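Local coordinates for CDP-glucose 4,6-dehydratase (Salmonella enterica subsp. enterica serovar Typhi, PDB 1WVG), which catalyses the NAD(+)-dependent conversion of CDP-D-glucose to CDP-4-dehydro-6-deoxy-D-glucose with loss of water, a step in O-antigen sugar biosynthesis, at residues F215-P226 and W283-D292. Residues are numbered along the deposited sequence; the frame is centred on the assembly and turned at random.
Sequences FENNQQVIIRNP and WGDDASWLLD. With CXY (cytidine-5'-diphospho-beta-D-xylose), chain D.
Val221, Ile222 and Ile223 pair with Trp289, Leu290 and Leu291 as a two-stranded parallel sheet, separate from the Rossmann sheet and bordering the CDP-sugar pocket. Backbone hydrogen bonds alternate across it: Val221 N to Ser288 O, Leu290 N to Val221 O (2.6 Å), Ile223 N to Leu290 O (2.8 Å), then Asp292 N to Ile223 O. A side-chain bond just ahead of the strands joins Gln220 NE2 to Ser288 OG at 2.8 Å, the hydroxyl in the amide plane.

Apolar contacts divide between two faces. On one, Ile222 and Leu290 run side by side, Ile222 CG1 tight against Leu290 CD2 (3.4 Å). On the other, Ile223 CG1 meets Trp289 CE3 at 3.3 Å; the indole, whose NE1 bonds to Asp277, packs on helix 272-283.

Aromatic packing joins the preceding helix ends. Ala287 CB sits 3.6 Å from the Phe215 ring centroid. With CG anti to the backbone N (chi1 -167°), Trp283 turns its five-membered ring under Phe215 CB; the aromatic planes incline at 59°.

Strand and following backbone read the cytosine: Ile222 O accepts from CXY N4, Asn225 N donates to CXY O2. The Arg224 guanidinium, held by Glu299 and Asp205 O, faces the base, while Arg224 N reaches CXY N3 at 3.1 Å, almost straight at 175°.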
ATOM      1  N   PHE A 215     -20.366  38.136 -11.636  1.00 28.39           N
ATOM      2  CA  PHE A 215     -21.356  38.820 -10.856  1.00 33.84           C
ATOM      3  C   PHE A 215     -21.265  40.325 -10.976  1.00 46.12           C
ATOM      4  O   PHE A 215     -22.255  41.038 -11.184  1.00 38.34           O
ATOM      5  CB  PHE A 215     -21.277  38.407  -9.387  1.00 33.15           C
ATOM      6  CG  PHE A 215     -21.847  37.014  -9.230  1.00 33.80           C
ATOM      7  CD1 PHE A 215     -22.130  36.222 -10.346  1.00 38.77           C
ATOM      8  CD2 PHE A 215     -22.088  36.476  -7.965  1.00 36.99           C
ATOM      9  CE1 PHE A 215     -22.641  34.923 -10.233  1.00 44.06           C
ATOM     10  CE2 PHE A 215     -22.600  35.181  -7.833  1.00 44.58           C
ATOM     11  CZ  PHE A 215     -22.880  34.401  -8.959  1.00 38.89           C
ATOM     12  N   GLU A 216     -20.044  40.775 -10.784  1.00 43.59           N
ATOM     13  CA  GLU A 216     -19.683  42.169 -10.816  1.00 52.92           C
ATOM     14  C   GLU A 216     -20.272  42.866 -12.025  1.00 49.32           C
ATOM     15  O   GLU A 216     -20.894  43.915 -11.899  1.00 50.12           O
ATOM     16  CB  GLU A 216     -18.164  42.229 -10.981  1.00 56.65           C
ATOM     17  CG  GLU A 216     -17.396  42.829  -9.803  1.00 66.75           C
ATOM     18  CD  GLU A 216     -16.059  43.291 -10.302  1.00100.00           C
ATOM     19  OE1 GLU A 216     -15.216  42.519 -10.776  1.00 47.94           O
ATOM     20  OE2 GLU A 216     -15.919  44.608 -10.243  1.00100.00           O
ATOM     21  N   ASN A 217     -20.005  42.240 -13.179  1.00 41.59           N
ATOM     22  CA  ASN A 217     -20.415  42.681 -14.500  1.00 44.50           C
ATOM     23  C   ASN A 217     -21.716  42.085 -14.922  1.00 48.37           C
ATOM     24  O   ASN A 217     -21.851  41.700 -16.067  1.00 54.19           O
ATOM     25  CB  ASN A 217     -19.387  42.330 -15.594  1.00 35.22           C
ATOM     26  CG  ASN A 217     -18.065  43.048 -15.373  1.00100.00           C
ATOM     27  OD1 ASN A 217     -17.994  44.062 -14.664  1.00 95.34           O
ATOM     28  ND2 ASN A 217     -17.004  42.528 -15.975  1.00100.00           N
ATOM     29  N   ASN A 218     -22.651  42.032 -13.997  1.00 45.51           N
ATOM     30  CA  ASN A 218     -23.979  41.488 -14.226  1.00 51.10           C
ATOM     31  C   ASN A 218     -24.076  40.456 -15.328  1.00 60.15           C
ATOM     32  O   ASN A 218     -24.981  40.514 -16.159  1.00 65.18           O
ATOM     33  CB  ASN A 218     -25.086  42.553 -14.313  1.00 45.85           C
ATOM     34  CG  ASN A 218     -25.031  43.506 -13.135  1.00100.00           C
ATOM     35  OD1 ASN A 218     -25.608  43.222 -12.049  1.00100.00           O
ATOM     36  ND2 ASN A 218     -24.291  44.614 -13.331  1.00 70.99           N
ATOM     37  N   GLN A 219     -23.143  39.509 -15.315  1.00 50.24           N
ATOM     38  CA  GLN A 219     -23.106  38.429 -16.283  1.00 44.05           C
ATOM     39  C   GLN A 219     -23.219  37.121 -15.522  1.00 47.40           C
ATOM     40  O   GLN A 219     -23.023  37.119 -14.295  1.00 45.45           O
ATOM     41  CB  GLN A 219     -21.797  38.461 -17.091  1.00 42.42           C
ATOM     42  CG  GLN A 219     -21.795  39.572 -18.136  1.00 53.09           C
ATOM     43  CD  GLN A 219     -20.715  39.395 -19.186  1.00100.00           C
ATOM     44  OE1 GLN A 219     -19.532  39.238 -18.817  1.00100.00           O
ATOM     45  NE2 GLN A 219     -21.117  39.450 -20.453  1.00100.00           N
ATOM     46  N   GLN A 220     -23.556  36.030 -16.226  1.00 41.70           N
ATOM     47  CA  GLN A 220     -23.629  34.777 -15.495  1.00 47.29           C
ATOM     48  C   GLN A 220     -22.267  34.129 -15.530  1.00 49.14           C
ATOM     49  O   GLN A 220     -21.547  34.285 -16.496  1.00 40.22           O
ATOM     50  CB  GLN A 220     -24.732  33.744 -15.790  1.00 48.09           C
ATOM     51  CG  GLN A 220     -25.946  34.173 -16.622  1.00 41.27           C
ATOM     52  CD  GLN A 220     -26.534  32.928 -17.241  1.00 44.84           C
ATOM     53  OE1 GLN A 220     -26.248  32.625 -18.405  1.00 44.88           O
ATOM     54  NE2 GLN A 220     -27.264  32.152 -16.436  1.00 37.80           N
ATOM     55  N   VAL A 221     -21.900  33.436 -14.467  1.00 42.11           N
ATOM     56  CA  VAL A 221     -20.605  32.816 -14.454  1.00 32.87           C
ATOM     57  C   VAL A 221     -20.781  31.472 -15.092  1.00 32.57           C
ATOM     58  O   VAL A 221     -21.804  30.787 -14.900  1.00 24.16           O
ATOM     59  CB  VAL A 221     -19.982  32.754 -13.046  1.00 36.76           C
ATOM     60  CG1 VAL A 221     -20.954  32.145 -12.025  1.00 36.44           C
ATOM     61  CG2 VAL A 221     -18.681  31.962 -13.065  1.00 31.81           C
ATOM     62  N   ILE A 222     -19.772  31.137 -15.866  1.00 29.75           N
ATOM     63  CA  ILE A 222     -19.759  29.860 -16.543  1.00 34.16           C
ATOM     64  C   ILE A 222     -19.014  28.727 -15.806  1.00 43.39           C
ATOM     65  O   ILE A 222     -17.779  28.738 -15.719  1.00 37.72           O
ATOM     66  CB  ILE A 222     -19.279  29.990 -17.961  1.00 38.16           C
ATOM     67  CG1 ILE A 222     -20.370  30.733 -18.743  1.00 40.30           C
ATOM     68  CG2 ILE A 222     -19.053  28.575 -18.487  1.00 41.85           C
ATOM     69  CD1 ILE A 222     -20.030  30.967 -20.207  1.00 67.59           C
ATOM     70  N   ILE A 223     -19.805  27.741 -15.304  1.00 42.19           N
ATOM     71  CA  ILE A 223     -19.372  26.552 -14.551  1.00 33.43           C
ATOM     72  C   ILE A 223     -19.038  25.333 -15.402  1.00 44.46           C
ATOM     73  O   ILE A 223     -19.889  24.778 -16.122  1.00 35.09           O
ATOM     74  CB  ILE A 223     -20.415  26.163 -13.527  1.00 28.27           C
ATOM     75  CG1 ILE A 223     -20.637  27.366 -12.636  1.00 28.24           C
ATOM     76  CG2 ILE A 223     -19.922  24.982 -12.704  1.00 20.20           C
ATOM     77  CD1 ILE A 223     -19.397  27.745 -11.831  1.00 37.23           C
ATOM     78  N   ARG A 224     -17.778  24.897 -15.290  1.00 34.71           N
ATOM     79  CA  ARG A 224     -17.369  23.754 -16.058  1.00 30.76           C
ATOM     80  C   ARG A 224     -17.521  22.396 -15.401  1.00 37.44           C
ATOM     81  O   ARG A 224     -17.783  21.434 -16.130  1.00 36.05           O
ATOM     82  CB  ARG A 224     -16.054  23.891 -16.802  1.00 32.75           C
ATOM     83  CG  ARG A 224     -14.997  24.751 -16.136  1.00 50.02           C
ATOM     84  CD  ARG A 224     -13.617  24.324 -16.591  1.00 42.04           C
ATOM     85  NE  ARG A 224     -12.525  24.827 -15.762  1.00 53.80           N
ATOM     86  CZ  ARG A 224     -12.322  26.116 -15.533  1.00 75.04           C
ATOM     87  NH1 ARG A 224     -13.130  27.059 -16.053  1.00 43.95           N
ATOM     88  NH2 ARG A 224     -11.295  26.454 -14.751  1.00 30.74           N
ATOM     89  N   ASN A 225     -17.355  22.309 -14.062  1.00 36.20           N
ATOM     90  CA  ASN A 225     -17.424  21.029 -13.297  1.00 32.69           C
ATOM     91  C   ASN A 225     -18.123  21.117 -11.945  1.00 32.84           C
ATOM     92  O   ASN A 225     -17.460  21.090 -10.903  1.00 34.77           O
ATOM     93  CB  ASN A 225     -15.979  20.606 -12.982  1.00 30.58           C
ATOM     94  CG  ASN A 225     -15.212  20.292 -14.241  1.00 27.30           C
ATOM     95  OD1 ASN A 225     -15.569  19.357 -14.958  1.00 31.88           O
ATOM     96  ND2 ASN A 225     -14.156  21.055 -14.507  1.00 25.04           N
ATOM     97  N   PRO A 226     -19.452  21.210 -11.983  1.00 25.16           N
ATOM     98  CA  PRO A 226     -20.350  21.388 -10.857  1.00 22.06           C
ATOM     99  C   PRO A 226     -20.241  20.389  -9.739  1.00 26.28           C
ATOM    100  O   PRO A 226     -20.537  20.697  -8.577  1.00 25.26           O
ATOM    101  CB  PRO A 226     -21.777  21.328 -11.412  1.00 20.16           C
ATOM    102  CG  PRO A 226     -21.656  21.013 -12.884  1.00 25.02           C
ATOM    103  CD  PRO A 226     -20.182  21.025 -13.264  1.00 28.56           C
ATOM    104  N   TRP A 283     -24.545  36.968  -3.218  1.00 41.65           N
ATOM    105  CA  TRP A 283     -24.452  38.169  -4.045  1.00 35.02           C
ATOM    106  C   TRP A 283     -25.800  38.815  -4.199  1.00 42.39           C
ATOM    107  O   TRP A 283     -26.015  39.956  -3.814  1.00 44.62           O
ATOM    108  CB  TRP A 283     -23.920  37.858  -5.442  1.00 32.03           C
ATOM    109  CG  TRP A 283     -23.517  39.102  -6.192  1.00 44.38           C
ATOM    110  CD1 TRP A 283     -24.293  39.781  -7.079  1.00 45.14           C
ATOM    111  CD2 TRP A 283     -22.248  39.809  -6.128  1.00 49.91           C
ATOM    112  NE1 TRP A 283     -23.605  40.852  -7.579  1.00 43.25           N
ATOM    113  CE2 TRP A 283     -22.344  40.899  -7.013  1.00 51.12           C
ATOM    114  CE3 TRP A 283     -21.049  39.634  -5.410  1.00 53.94           C
ATOM    115  CZ2 TRP A 283     -21.268  41.783  -7.192  1.00 53.47           C
ATOM    116  CZ3 TRP A 283     -19.992  40.510  -5.589  1.00 57.05           C
ATOM    117  CH2 TRP A 283     -20.100  41.581  -6.474  1.00 56.84           C
ATOM    118  N   GLY A 284     -26.709  38.048  -4.769  1.00 47.27           N
ATOM    119  CA  GLY A 284     -28.060  38.526  -5.006  1.00 50.17           C
ATOM    120  C   GLY A 284     -28.105  39.230  -6.354  1.00 57.89           C
ATOM    121  O   GLY A 284     -27.463  38.776  -7.302  1.00 56.21           O
ATOM    122  N   ASP A 285     -28.862  40.330  -6.416  1.00 56.82           N
ATOM    123  CA  ASP A 285     -29.026  41.180  -7.586  1.00 59.47           C
ATOM    124  C   ASP A 285     -28.790  40.556  -8.956  1.00 55.75           C
ATOM    125  O   ASP A 285     -27.849  40.932  -9.707  1.00 45.84           O
ATOM    126  CB  ASP A 285     -28.227  42.495  -7.498  1.00 67.86           C
ATOM    127  CG  ASP A 285     -28.096  43.039  -6.093  1.00100.00           C
ATOM    128  OD1 ASP A 285     -29.052  43.491  -5.451  1.00100.00           O
ATOM    129  OD2 ASP A 285     -26.859  42.998  -5.663  1.00100.00           O
ATOM    130  N   ASP A 286     -29.692  39.622  -9.277  1.00 50.73           N
ATOM    131  CA  ASP A 286     -29.687  38.942 -10.562  1.00 55.99           C
ATOM    132  C   ASP A 286     -28.719  37.775 -10.709  1.00 64.35           C
ATOM    133  O   ASP A 286     -28.892  36.964 -11.641  1.00 70.13           O
ATOM    134  CB  ASP A 286     -29.421  39.877 -11.767  1.00 63.48           C
ATOM    135  CG  ASP A 286     -29.963  41.304 -11.744  1.00100.00           C
ATOM    136  OD1 ASP A 286     -30.965  41.635 -11.128  1.00100.00           O
ATOM    137  OD2 ASP A 286     -29.241  42.100 -12.510  1.00100.00           O
ATOM    138  N   ALA A 287     -27.692  37.722  -9.838  1.00 46.11           N
ATOM    139  CA  ALA A 287     -26.679  36.677  -9.904  1.00 35.89           C
ATOM    140  C   ALA A 287     -27.188  35.337 -10.447  1.00 35.33           C
ATOM    141  O   ALA A 287     -28.248  34.848 -10.045  1.00 41.16           O
ATOM    142  CB  ALA A 287     -25.839  36.574  -8.635  1.00 33.67           C
ATOM    143  N   SER A 288     -26.432  34.748 -11.377  1.00 34.43           N
ATOM    144  CA  SER A 288     -26.798  33.478 -11.982  1.00 38.38           C
ATOM    145  C   SER A 288     -25.596  32.738 -12.535  1.00 36.30           C
ATOM    146  O   SER A 288     -24.522  33.261 -12.794  1.00 33.34           O
ATOM    147  CB  SER A 288     -27.857  33.662 -13.072  1.00 48.31           C
ATOM    148  OG  SER A 288     -28.022  32.469 -13.803  1.00 66.75           O
ATOM    149  N   TRP A 289     -25.745  31.471 -12.746  1.00 26.73           N
ATOM    150  CA  TRP A 289     -24.590  30.827 -13.301  1.00 33.42           C
ATOM    151  C   TRP A 289     -25.009  29.994 -14.479  1.00 39.07           C
ATOM    152  O   TRP A 289     -26.189  29.802 -14.781  1.00 36.90           O
ATOM    153  CB  TRP A 289     -23.733  30.052 -12.281  1.00 33.65           C
ATOM    154  CG  TRP A 289     -24.457  28.942 -11.571  1.00 31.41           C
ATOM    155  CD1 TRP A 289     -25.190  28.995 -10.421  1.00 35.36           C
ATOM    156  CD2 TRP A 289     -24.484  27.587 -11.994  1.00 30.90           C
ATOM    157  NE1 TRP A 289     -25.685  27.755 -10.097  1.00 32.35           N
ATOM    158  CE2 TRP A 289     -25.250  26.871 -11.046  1.00 27.86           C
ATOM    159  CE3 TRP A 289     -23.881  26.922 -13.088  1.00 32.32           C
ATOM    160  CZ2 TRP A 289     -25.462  25.498 -11.183  1.00 29.71           C
ATOM    161  CZ3 TRP A 289     -24.073  25.554 -13.212  1.00 27.50           C
ATOM    162  CH2 TRP A 289     -24.863  24.861 -12.268  1.00 26.32           C
ATOM    163  N   LEU A 290     -24.044  29.481 -15.159  1.00 33.37           N
ATOM    164  CA  LEU A 290     -24.481  28.745 -16.274  1.00 38.45           C
ATOM    165  C   LEU A 290     -23.517  27.628 -16.586  1.00 42.16           C
ATOM    166  O   LEU A 290     -22.306  27.774 -16.459  1.00 40.13           O
ATOM    167  CB  LEU A 290     -24.655  29.754 -17.433  1.00 41.11           C
ATOM    168  CG  LEU A 290     -24.223  29.182 -18.770  1.00 42.90           C
ATOM    169  CD1 LEU A 290     -25.417  28.559 -19.480  1.00 47.14           C
ATOM    170  CD2 LEU A 290     -23.621  30.270 -19.635  1.00 45.93           C
ATOM    171  N   LEU A 291     -24.083  26.508 -16.998  1.00 29.28           N
ATOM    172  CA  LEU A 291     -23.322  25.334 -17.333  1.00 28.22           C
ATOM    173  C   LEU A 291     -22.641  25.313 -18.696  1.00 46.02           C
ATOM    174  O   LEU A 291     -23.173  25.639 -19.756  1.00 55.66           O
ATOM    175  CB  LEU A 291     -24.206  24.096 -17.186  1.00 30.55           C
ATOM    176  CG  LEU A 291     -23.469  22.817 -17.523  1.00 41.40           C
ATOM    177  CD1 LEU A 291     -22.432  22.517 -16.441  1.00 50.17           C
ATOM    178  CD2 LEU A 291     -24.470  21.674 -17.595  1.00 40.72           C
ATOM    179  N   ASP A 292     -21.420  24.857 -18.668  1.00 39.42           N
ATOM    180  CA  ASP A 292     -20.702  24.727 -19.878  1.00 43.68           C
ATOM    181  C   ASP A 292     -20.460  23.241 -20.167  1.00 74.03           C
ATOM    182  O   ASP A 292     -20.051  22.434 -19.320  1.00 56.66           O
ATOM    183  CB  ASP A 292     -19.385  25.470 -19.766  1.00 56.16           C
ATOM    184  CG  ASP A 292     -18.550  25.139 -20.960  1.00100.00           C
ATOM    185  OD1 ASP A 292     -19.021  24.779 -22.041  1.00100.00           O
ATOM    186  OD2 ASP A 292     -17.257  25.218 -20.724  1.00100.00           O
TER
HETATM  187  O1B CXY D 401      -8.214  23.287  -7.966  1.00 29.16           O
HETATM  188  PB  CXY D 401      -7.564  24.329  -8.854  1.00 28.73           P
HETATM  189  O2B CXY D 401      -7.379  23.891 -10.283  1.00 25.77           O
HETATM  190  O1' CXY D 401      -6.114  24.764  -8.212  1.00 29.67           O
HETATM  191  O3A CXY D 401      -8.593  25.457  -8.617  1.00 26.46           O
HETATM  192  PA  CXY D 401      -9.717  26.142  -9.604  1.00 28.73           P
HETATM  193  O1A CXY D 401     -10.326  27.228  -8.790  1.00 18.54           O
HETATM  194  O2A CXY D 401      -9.105  26.598 -10.870  1.00 23.86           O
HETATM  195  O5D CXY D 401     -10.683  24.908  -9.888  1.00 35.02           O
HETATM  196  C5D CXY D 401     -11.578  24.502  -8.844  1.00 35.54           C
HETATM  197  C4D CXY D 401     -12.633  23.601  -9.440  1.00 27.79           C
HETATM  198  O4D CXY D 401     -13.690  24.446  -9.958  1.00 23.69           O
HETATM  199  C3D CXY D 401     -12.208  22.653 -10.562  1.00 19.35           C
HETATM  200  O3D CXY D 401     -12.896  21.352 -10.592  1.00 26.15           O
HETATM  201  C2D CXY D 401     -12.587  23.544 -11.759  1.00 18.82           C
HETATM  202  O2D CXY D 401     -12.754  22.714 -12.912  1.00 26.64           O
HETATM  203  C1D CXY D 401     -13.918  24.084 -11.287  1.00 25.69           C
HETATM  204  N1  CXY D 401     -14.363  25.277 -12.013  1.00 22.25           N
HETATM  205  C6  CXY D 401     -13.601  26.434 -11.987  1.00 32.21           C
HETATM  206  C5  CXY D 401     -13.964  27.533 -12.600  1.00 41.10           C
HETATM  207  C4  CXY D 401     -15.167  27.595 -13.356  1.00 39.91           C
HETATM  208  N3  CXY D 401     -15.906  26.401 -13.336  1.00 18.64           N
HETATM  209  C2  CXY D 401     -15.560  25.220 -12.700  1.00 32.34           C
HETATM  210  N4  CXY D 401     -15.571  28.564 -13.989  1.00 28.90           N
HETATM  211  O2  CXY D 401     -16.251  24.196 -12.746  1.00 24.87           O
HETATM  212  C1' CXY D 401      -6.211  25.787  -7.237  1.00 32.29           C
HETATM  213  C2' CXY D 401      -5.018  26.685  -7.451  1.00 33.86           C
HETATM  214  C3' CXY D 401      -3.787  25.825  -7.234  1.00 26.04           C
HETATM  215  C4' CXY D 401      -3.789  25.245  -5.820  1.00 20.22           C
HETATM  216  C5' CXY D 401      -5.074  24.462  -5.587  1.00 17.17           C
HETATM  217  O2' CXY D 401      -4.977  27.210  -8.795  1.00 26.37           O
HETATM  218  O3' CXY D 401      -2.608  26.643  -7.349  1.00 21.96           O
HETATM  219  O4' CXY D 401      -2.643  24.417  -5.629  1.00 28.08           O
HETATM  220  O5' CXY D 401      -6.219  25.272  -5.870  1.00 29.32           O
HETATM  221  O   HOH W   1     -23.533  43.529  -9.535  1.00 53.33           O